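Local coordinates for peroxisomal fatty acid beta-oxidation multifunctional protein MFP2 (Arabidopsis thaliana, PDB 2WTB) that carries out enoyl-CoA hydratase and 3-hydroxyacyl-CoA dehydrogenase steps of peroxisomal fatty acid beta-oxidation during seed germination, at residues A[329-337]-A[478-486]; A[418-428]-A[441-450]. One frame throughout, in Å; residues are numbered along the deposited sequence.

Interaction 1. Residues A[329-337]-A[478-486]; sequences TALILSNYP and DVGKKIKKT
Ile483 meets Ser334, Tyr336 and the end of helix 322-332 through one methyl group, CG2. This methyl lies 3.8 Å from Ala330 O and 3.8 Å from Tyr336 CE1, which it approaches obliquely. Leu331 CD2 adds a looser apolar contact. Ile483 CG1 stands between its backbone N and carbonyl carbon (chi1 57°), which places CG2 anti to the carbonyl carbon, facing Ser334 and the tyrosine. The Tyr336 side chain crosses those of Lys482 and Ile483 at about a right angle. Its OH sits 3.5 Å from Lys482 CB, near the ring plane at its edge, and Val479 CG2 also touches the hydroxyl oxygen. With an alanine at Tyr336 the ring and hydroxyl are gone, which would probably open a gap beside Ile483 CG2 and leave Lys482 CB and Val479 CG2 without their partner.

Both helices stop here in Schellman motifs, with Asn335 and Lys484 as the C-prime residues at positive phi. The two helix ends thus pack together in the NAD-binding domain.

The tight part holds Ala330, Ile483, the Tyr336 ring and Ser334, whose OG lies 3.5 Å from Ile483 CG2. On the looser side Lys482 is exposed; its chain bends at chi2 (-63°), and only CB and CG touch the tyrosine hydroxyl. Here Ser334 OG gives a weak hydrogen bond of 3.5 Å to Lys482 O. Lys485 NZ comes no closer than 4.5 Å to Ala330 CB and bonds instead to Ala454 O. The chemistry implies a contact resting mainly on apolar packing, with one weak polar link.

Interaction 2. Residues A[418-428]-A[441-450]; sequences PQHCILASNTS and SQDRIVGAHF
Strands 422-425 and 445-450 run parallel, with an angle of 42° between their short axes, and pair Leu423 with Ile445, Ala424 with Val446 and Ser425 with Gly447. Backbone bonds alternate across them, from Leu423 N to Arg444 O (2.8 Å) through to Ala448 N to Ser425 O. Val446 CG1 touches Ile422 CG2 and Ala424 CB, each on the side where helix 470-482 packs on Ile422 and Val446. Leu423 CB meets Ile445 CG1 on the other face, against Phe410 of helix 403-416. This is a beta-alpha-beta unit, with helix 432-435 between the strands, in the Rossmann-type NAD-binding domain.

Before the strands, Arg444 reaches into the turn 418-421. Its chain bends at chi3 (-76°), and NH1 bonds to a lone pair of Cys421 O at 3.2 Å. Gln419 O lies over one guanidinium face and Leu423 CD2 over the opposite one. NH2 makes a weak bond to Ser441 OG, which also bonds to Glu414.

At the far end, Asn426 OD1 accepts from Phe450 N in a nearly straight bond of 3.2 Å (170°). His449 NE2 and Ser428 OG share a hydrogen bond at the imidazole edge.

Interaction 2 is nested within the chain loop that interaction 1 closes, and all four segments belong to the NAD-binding region. Their centres are 16 Å apart. They meet where Phe450 of interaction 2 packs on the 478-486 segment: Lys485 CE lies 3.8 Å from Phe450 CD2, and Ile483 CD1 lies 4.2 Å from Phe450 CE2. Helix 470-482 serves both, since it ends in interaction 1 and covers Ile422 and Val446 in interaction 2. Helix 322-332, whose end takes part in interaction 1, also touches interaction 2: Met323 meets Asn426 and Phe450, and Ile327 meets Phe450. Both contacts lie away from the predicted active-site residues Glu119 and Glu139, which belong to the hydratase region.

Interaction 1. Residues A[329-337]-A[478-486]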
loop_
_atom_site.group_PDB
_atom_site.type_symbol
_atom_site.label_atom_id
_atom_site.label_comp_id
_atom_site.label_asym_id
_atom_site.label_seq_id
_atom_site.Cartn_x
_atom_site.Cartn_y
_atom_site.Cartn_z
ATOM N N THR A 329 16.449 12.153 -4.846
ATOM C CA THR A 329 16.086 11.137 -5.827
ATOM C C THR A 329 14.575 11.068 -6.014
ATOM O O THR A 329 14.076 11.129 -7.137
ATOM C CB THR A 329 16.608 9.745 -5.420
ATOM O OG1 THR A 329 18.040 9.729 -5.483
ATOM C CG2 THR A 329 16.052 8.674 -6.348
ATOM N N ALA A 330 13.853 10.945 -4.905
ATOM C CA ALA A 330 12.397 10.869 -4.937
ATOM C C ALA A 330 11.777 12.098 -5.597
ATOM O O ALA A 330 10.790 11.992 -6.328
ATOM C CB ALA A 330 11.848 10.692 -3.530
ATOM N N LEU A 331 12.365 13.262 -5.339
ATOM C CA LEU A 331 11.833 14.523 -5.848
ATOM C C LEU A 331 12.005 14.690 -7.359
ATOM O O LEU A 331 11.035 14.948 -8.071
ATOM C CB LEU A 331 12.450 15.709 -5.099
ATOM C CG LEU A 331 11.941 15.961 -3.675
ATOM C CD1 LEU A 331 12.853 16.926 -2.931
ATOM C CD2 LEU A 331 10.512 16.481 -3.695
ATOM N N ILE A 332 13.234 14.547 -7.848
ATOM C CA ILE A 332 13.496 14.678 -9.281
ATOM C C ILE A 332 12.800 13.583 -10.088
ATOM O O ILE A 332 12.448 13.788 -11.251
ATOM C CB ILE A 332 15.006 14.672 -9.607
ATOM C CG1 ILE A 332 15.663 13.387 -9.100
ATOM C CG2 ILE A 332 15.687 15.899 -9.019
ATOM C CD1 ILE A 332 17.139 13.294 -9.419
ATOM N N LEU A 333 12.605 12.422 -9.469
ATOM C CA LEU A 333 11.873 11.336 -10.108
ATOM C C LEU A 333 10.432 11.749 -10.384
ATOM O O LEU A 333 9.726 11.099 -11.156
ATOM C CB LEU A 333 11.903 10.074 -9.243
ATOM C CG LEU A 333 13.189 9.243 -9.279
ATOM C CD1 LEU A 333 13.045 7.977 -8.438
ATOM C CD2 LEU A 333 13.565 8.897 -10.713
ATOM N N SER A 334 10.002 12.834 -9.744
ATOM C CA SER A 334 8.663 13.375 -9.951
ATOM C C SER A 334 8.735 14.786 -10.532
ATOM O O SER A 334 7.959 15.663 -10.155
ATOM C CB SER A 334 7.879 13.388 -8.638
ATOM O OG SER A 334 7.759 12.083 -8.100
ATOM N N ASN A 335 9.665 14.984 -11.462
ATOM C CA ASN A 335 9.917 16.295 -12.065
ATOM C C ASN A 335 9.886 17.473 -11.089
ATOM O O ASN A 335 9.152 18.440 -11.289
ATOM C CB ASN A 335 9.004 16.553 -13.275
ATOM C CG ASN A 335 7.557 16.183 -13.015
ATOM O OD1 ASN A 335 7.217 15.006 -12.887
ATOM N ND2 ASN A 335 6.691 17.189 -12.954
ATOM N N TYR A 336 10.689 17.379 -10.034
ATOM C CA TYR A 336 10.901 18.492 -9.116
ATOM C C TYR A 336 12.330 19.003 -9.257
ATOM O O TYR A 336 13.282 18.268 -8.997
ATOM C CB TYR A 336 10.673 18.057 -7.666
ATOM C CG TYR A 336 9.232 18.074 -7.209
ATOM C CD1 TYR A 336 8.564 16.894 -6.914
ATOM C CD2 TYR A 336 8.546 19.272 -7.056
ATOM C CE1 TYR A 336 7.251 16.904 -6.487
ATOM C CE2 TYR A 336 7.229 19.291 -6.630
ATOM C CZ TYR A 336 6.588 18.105 -6.348
ATOM O OH TYR A 336 5.279 18.117 -5.924
ATOM N N PRO A 337 12.489 20.264 -9.676
ATOM C CA PRO A 337 13.832 20.849 -9.727
ATOM C C PRO A 337 14.446 20.875 -8.332
ATOM O O PRO A 337 13.959 21.598 -7.464
ATOM C CB PRO A 337 13.573 22.274 -10.223
ATOM C CG PRO A 337 12.262 22.200 -10.933
ATOM C CD PRO A 337 11.459 21.189 -10.176
ATOM N N ASP A 478 0.272 17.365 -0.052
ATOM C CA ASP A 478 0.069 17.236 -1.490
ATOM C C ASP A 478 1.345 16.805 -2.202
ATOM O O ASP A 478 1.298 16.042 -3.169
ATOM C CB ASP A 478 -0.427 18.554 -2.079
ATOM C CG ASP A 478 -1.114 18.369 -3.413
ATOM O OD1 ASP A 478 -2.095 17.599 -3.468
ATOM O OD2 ASP A 478 -0.676 18.996 -4.402
ATOM N N VAL A 479 2.483 17.307 -1.731
ATOM C CA VAL A 479 3.771 16.919 -2.290
ATOM C C VAL A 479 4.009 15.428 -2.084
ATOM O O VAL A 479 4.497 14.735 -2.977
ATOM C CB VAL A 479 4.927 17.714 -1.655
ATOM C CG1 VAL A 479 6.249 16.997 -1.876
ATOM C CG2 VAL A 479 4.975 19.117 -2.227
ATOM N N GLY A 480 3.656 14.939 -0.901
ATOM C CA GLY A 480 3.788 13.529 -0.594
ATOM C C GLY A 480 3.070 12.669 -1.614
ATOM O O GLY A 480 3.609 11.669 -2.088
ATOM N N LYS A 481 1.847 13.065 -1.955
ATOM C CA LYS A 481 1.056 12.340 -2.938
ATOM C C LYS A 481 1.707 12.414 -4.318
ATOM O O LYS A 481 1.704 11.438 -5.069
ATOM C CB LYS A 481 -0.369 12.893 -2.990
ATOM C CG LYS A 481 -1.290 12.153 -3.942
ATOM C CD LYS A 481 -2.722 12.646 -3.823
ATOM C CE LYS A 481 -3.651 11.853 -4.731
ATOM N NZ LYS A 481 -5.073 12.272 -4.583
ATOM N N LYS A 482 2.272 13.574 -4.638
ATOM C CA LYS A 482 2.920 13.785 -5.927
ATOM C C LYS A 482 4.111 12.850 -6.131
ATOM O O LYS A 482 4.437 12.491 -7.262
ATOM C CB LYS A 482 3.379 15.239 -6.062
ATOM C CG LYS A 482 2.264 16.265 -5.945
ATOM C CD LYS A 482 1.251 16.116 -7.066
ATOM C CE LYS A 482 0.232 17.242 -7.031
ATOM N NZ LYS A 482 -0.746 17.139 -8.149
ATOM N N ILE A 483 4.762 12.466 -5.037
ATOM C CA ILE A 483 5.929 11.593 -5.112
ATOM C C ILE A 483 5.607 10.166 -4.674
ATOM O O ILE A 483 6.425 9.497 -4.043
ATOM C CB ILE A 483 7.111 12.138 -4.286
ATOM C CG1 ILE A 483 6.699 12.347 -2.828
ATOM C CG2 ILE A 483 7.624 13.436 -4.887
ATOM C CD1 ILE A 483 7.809 12.903 -1.959
ATOM N N LYS A 484 4.404 9.714 -5.013
ATOM C CA LYS A 484 3.998 8.329 -4.798
ATOM C C LYS A 484 4.248 7.838 -3.372
ATOM O O LYS A 484 4.572 6.670 -3.155
ATOM C CB LYS A 484 4.699 7.415 -5.805
ATOM C CG LYS A 484 4.603 7.902 -7.242
ATOM C CD LYS A 484 3.161 8.163 -7.642
ATOM C CE LYS A 484 3.055 8.542 -9.113
ATOM N NZ LYS A 484 3.857 9.754 -9.441
ATOM N N LYS A 485 4.093 8.735 -2.407
ATOM C CA LYS A 485 4.233 8.382 -1.001
ATOM C C LYS A 485 2.862 8.347 -0.339
ATOM O O LYS A 485 1.906 8.937 -0.844
ATOM C CB LYS A 485 5.121 9.400 -0.283
ATOM C CG LYS A 485 6.592 9.333 -0.651
ATOM C CD LYS A 485 7.347 8.407 0.282
ATOM C CE LYS A 485 8.844 8.479 0.037
ATOM N NZ LYS A 485 9.233 7.841 -1.252
ATOM N N THR A 486 2.769 7.649 0.788
ATOM C CA THR A 486 1.556 7.660 1.599
ATOM C C THR A 486 1.814 8.436 2.884
ATOM O O THR A 486 2.504 7.952 3.780
ATOM C CB THR A 486 1.069 6.242 1.931
ATOM O OG1 THR A 486 0.533 5.635 0.751
ATOM C CG2 THR A 486 -0.013 6.283 3.002
#

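Interaction 2. Residues A[418-428]-A[441-450]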
loop_
_atom_site.group_PDB
_atom_site.type_symbol
_atom_site.label_atom_id
_atom_site.label_comp_id
_atom_site.label_asym_id
_atom_site.label_seq_id
_atom_site.Cartn_x
_atom_site.Cartn_y
_atom_site.Cartn_z
ATOM N N PRO A 418 12.845 32.826 0.481
ATOM C CA PRO A 418 11.638 33.644 0.331
ATOM C C PRO A 418 10.729 33.495 1.548
ATOM O O PRO A 418 10.806 32.483 2.248
ATOM C CB PRO A 418 10.961 33.046 -0.907
ATOM C CG PRO A 418 12.058 32.353 -1.649
ATOM C CD PRO A 418 12.981 31.834 -0.598
ATOM N N GLN A 419 9.876 34.487 1.788
ATOM C CA GLN A 419 9.043 34.513 2.988
ATOM C C GLN A 419 7.984 33.413 3.012
ATOM O O GLN A 419 7.440 33.090 4.068
ATOM C CB GLN A 419 8.375 35.883 3.140
ATOM C CG GLN A 419 9.313 37.057 2.915
ATOM C CD GLN A 419 10.572 36.971 3.757
ATOM O OE1 GLN A 419 10.629 36.228 4.737
ATOM N NE2 GLN A 419 11.591 37.736 3.377
ATOM N N HIS A 420 7.698 32.845 1.846
ATOM C CA HIS A 420 6.663 31.828 1.717
ATOM C C HIS A 420 7.253 30.423 1.763
ATOM O O HIS A 420 6.529 29.438 1.903
ATOM C CB HIS A 420 5.919 32.012 0.397
ATOM C CG HIS A 420 6.755 31.723 -0.810
ATOM N ND1 HIS A 420 7.617 32.649 -1.360
ATOM C CD2 HIS A 420 6.867 30.608 -1.571
ATOM C CE1 HIS A 420 8.219 32.119 -2.409
ATOM N NE2 HIS A 420 7.783 30.881 -2.558
ATOM N N CYS A 421 8.574 30.340 1.638
ATOM C CA CYS A 421 9.263 29.057 1.535
ATOM C C CYS A 421 9.052 28.174 2.761
ATOM O O CYS A 421 9.163 28.636 3.898
ATOM C CB CYS A 421 10.756 29.281 1.305
ATOM S SG CYS A 421 11.686 27.776 1.022
ATOM N N ILE A 422 8.750 26.901 2.523
ATOM C CA ILE A 422 8.533 25.947 3.607
ATOM C C ILE A 422 9.856 25.500 4.225
ATOM O O ILE A 422 10.782 25.108 3.514
ATOM C CB ILE A 422 7.742 24.717 3.125
ATOM C CG1 ILE A 422 6.324 25.127 2.726
ATOM C CG2 ILE A 422 7.705 23.650 4.206
ATOM C CD1 ILE A 422 5.523 24.020 2.093
ATOM N N LEU A 423 9.940 25.571 5.549
ATOM C CA LEU A 423 11.158 25.207 6.264
ATOM C C LEU A 423 11.033 23.822 6.896
ATOM O O LEU A 423 10.862 23.689 8.108
ATOM C CB LEU A 423 11.489 26.258 7.328
ATOM C CG LEU A 423 12.241 27.511 6.863
ATOM C CD1 LEU A 423 11.884 27.892 5.432
ATOM C CD2 LEU A 423 11.997 28.679 7.813
ATOM N N ALA A 424 11.125 22.794 6.059
ATOM C CA ALA A 424 10.919 21.424 6.503
ATOM C C ALA A 424 12.223 20.754 6.923
ATOM O O ALA A 424 13.292 21.062 6.393
ATOM C CB ALA A 424 10.233 20.616 5.410
ATOM N N SER A 425 12.124 19.834 7.877
ATOM C CA SER A 425 13.285 19.092 8.354
ATOM C C SER A 425 13.041 17.589 8.357
ATOM O O SER A 425 11.949 17.124 8.683
ATOM C CB SER A 425 13.681 19.549 9.757
ATOM O OG SER A 425 14.592 18.636 10.340
ATOM N N ASN A 426 14.076 16.840 7.995
ATOM C CA ASN A 426 14.023 15.385 7.979
ATOM C C ASN A 426 14.524 14.807 9.304
ATOM O O ASN A 426 14.798 13.611 9.415
ATOM C CB ASN A 426 14.849 14.853 6.803
ATOM C CG ASN A 426 14.967 13.340 6.800
ATOM O OD1 ASN A 426 13.965 12.624 6.772
ATOM N ND2 ASN A 426 16.199 12.845 6.823
ATOM N N THR A 427 14.636 15.668 10.311
ATOM C CA THR A 427 15.114 15.258 11.626
ATOM C C THR A 427 14.341 14.054 12.150
ATOM O O THR A 427 13.177 13.850 11.802
ATOM C CB THR A 427 15.010 16.405 12.649
ATOM O OG1 THR A 427 15.492 15.959 13.924
ATOM C CG2 THR A 427 13.566 16.864 12.785
ATOM N N SER A 428 14.992 13.262 12.993
ATOM C CA SER A 428 14.393 12.033 13.494
ATOM C C SER A 428 14.423 11.957 15.017
ATOM O O SER A 428 13.589 11.289 15.632
ATOM C CB SER A 428 15.108 10.820 12.896
ATOM O OG SER A 428 14.440 9.617 13.231
ATOM N N SER A 441 9.996 31.993 12.314
ATOM C CA SER A 441 9.233 31.370 11.242
ATOM C C SER A 441 8.607 30.058 11.694
ATOM O O SER A 441 8.540 29.098 10.926
ATOM C CB SER A 441 10.137 31.124 10.033
ATOM O OG SER A 441 10.870 32.290 9.701
ATOM N N GLN A 442 8.143 30.021 12.939
ATOM C CA GLN A 442 7.589 28.797 13.513
ATOM C C GLN A 442 6.404 28.260 12.715
ATOM O O GLN A 442 6.107 27.068 12.758
ATOM C CB GLN A 442 7.184 29.015 14.973
ATOM C CG GLN A 442 8.355 29.213 15.923
ATOM C CD GLN A 442 9.051 30.547 15.733
ATOM O OE1 GLN A 442 8.435 31.534 15.326
ATOM N NE2 GLN A 442 10.343 30.585 16.035
ATOM N N ASP A 443 5.728 29.138 11.984
ATOM C CA ASP A 443 4.577 28.725 11.194
ATOM C C ASP A 443 5.008 28.015 9.913
ATOM O O ASP A 443 4.219 27.297 9.296
ATOM C CB ASP A 443 3.705 29.929 10.852
ATOM C CG ASP A 443 4.400 30.903 9.925
ATOM O OD1 ASP A 443 5.553 31.288 10.220
ATOM O OD2 ASP A 443 3.792 31.283 8.902
ATOM N N ARG A 444 6.261 28.219 9.520
ATOM C CA ARG A 444 6.780 27.660 8.276
ATOM C C ARG A 444 7.588 26.387 8.505
ATOM O O ARG A 444 7.955 25.700 7.551
ATOM C CB ARG A 444 7.660 28.685 7.557
ATOM C CG ARG A 444 6.905 29.787 6.843
ATOM C CD ARG A 444 7.831 30.546 5.909
ATOM N NE ARG A 444 8.718 31.460 6.623
ATOM C CZ ARG A 444 9.890 31.879 6.159
ATOM N NH1 ARG A 444 10.331 31.451 4.984
ATOM N NH2 ARG A 444 10.629 32.717 6.873
ATOM N N ILE A 445 7.875 26.084 9.766
ATOM C CA ILE A 445 8.707 24.930 10.099
ATOM C C ILE A 445 7.874 23.673 10.325
ATOM O O ILE A 445 6.997 23.640 11.190
ATOM C CB ILE A 445 9.593 25.208 11.329
ATOM C CG1 ILE A 445 10.688 26.211 10.968
ATOM C CG2 ILE A 445 10.209 23.919 11.843
ATOM C CD1 ILE A 445 11.427 26.765 12.160
ATOM N N VAL A 446 8.157 22.642 9.533
ATOM C CA VAL A 446 7.411 21.391 9.590
ATOM C C VAL A 446 8.360 20.200 9.471
ATOM O O VAL A 446 9.511 20.353 9.062
ATOM C CB VAL A 446 6.348 21.326 8.471
ATOM C CG1 VAL A 446 7.016 21.244 7.107
ATOM C CG2 VAL A 446 5.400 20.151 8.687
ATOM N N GLY A 447 7.876 19.017 9.836
ATOM C CA GLY A 447 8.685 17.814 9.773
ATOM C C GLY A 447 8.347 16.927 8.590
ATOM O O GLY A 447 7.240 16.397 8.492
ATOM N N ALA A 448 9.306 16.769 7.683
ATOM C CA ALA A 448 9.155 15.856 6.558
ATOM C C ALA A 448 10.018 14.621 6.800
ATOM O O ALA A 448 11.171 14.556 6.372
ATOM C CB ALA A 448 9.543 16.543 5.258
ATOM N N HIS A 449 9.453 13.644 7.501
ATOM C CA HIS A 449 10.218 12.492 7.954
ATOM C C HIS A 449 10.142 11.330 6.973
ATOM O O HIS A 449 9.071 10.775 6.736
ATOM C CB HIS A 449 9.741 12.049 9.338
ATOM C CG HIS A 449 10.641 11.051 9.993
ATOM N ND1 HIS A 449 10.259 9.748 10.229
ATOM C CD2 HIS A 449 11.908 11.162 10.456
ATOM C CE1 HIS A 449 11.251 9.101 10.815
ATOM N NE2 HIS A 449 12.264 9.936 10.963
ATOM N N PHE A 450 11.290 10.973 6.405
ATOM C CA PHE A 450 11.370 9.866 5.459
ATOM C C PHE A 450 12.041 8.656 6.096
ATOM O O PHE A 450 12.739 8.774 7.102
ATOM C CB PHE A 450 12.155 10.273 4.211
ATOM C CG PHE A 450 11.458 11.286 3.350
ATOM C CD1 PHE A 450 11.486 12.633 3.678
ATOM C CD2 PHE A 450 10.792 10.894 2.201
ATOM C CE1 PHE A 450 10.854 13.568 2.881
ATOM C CE2 PHE A 450 10.157 11.825 1.400
ATOM C CZ PHE A 450 10.188 13.164 1.740
#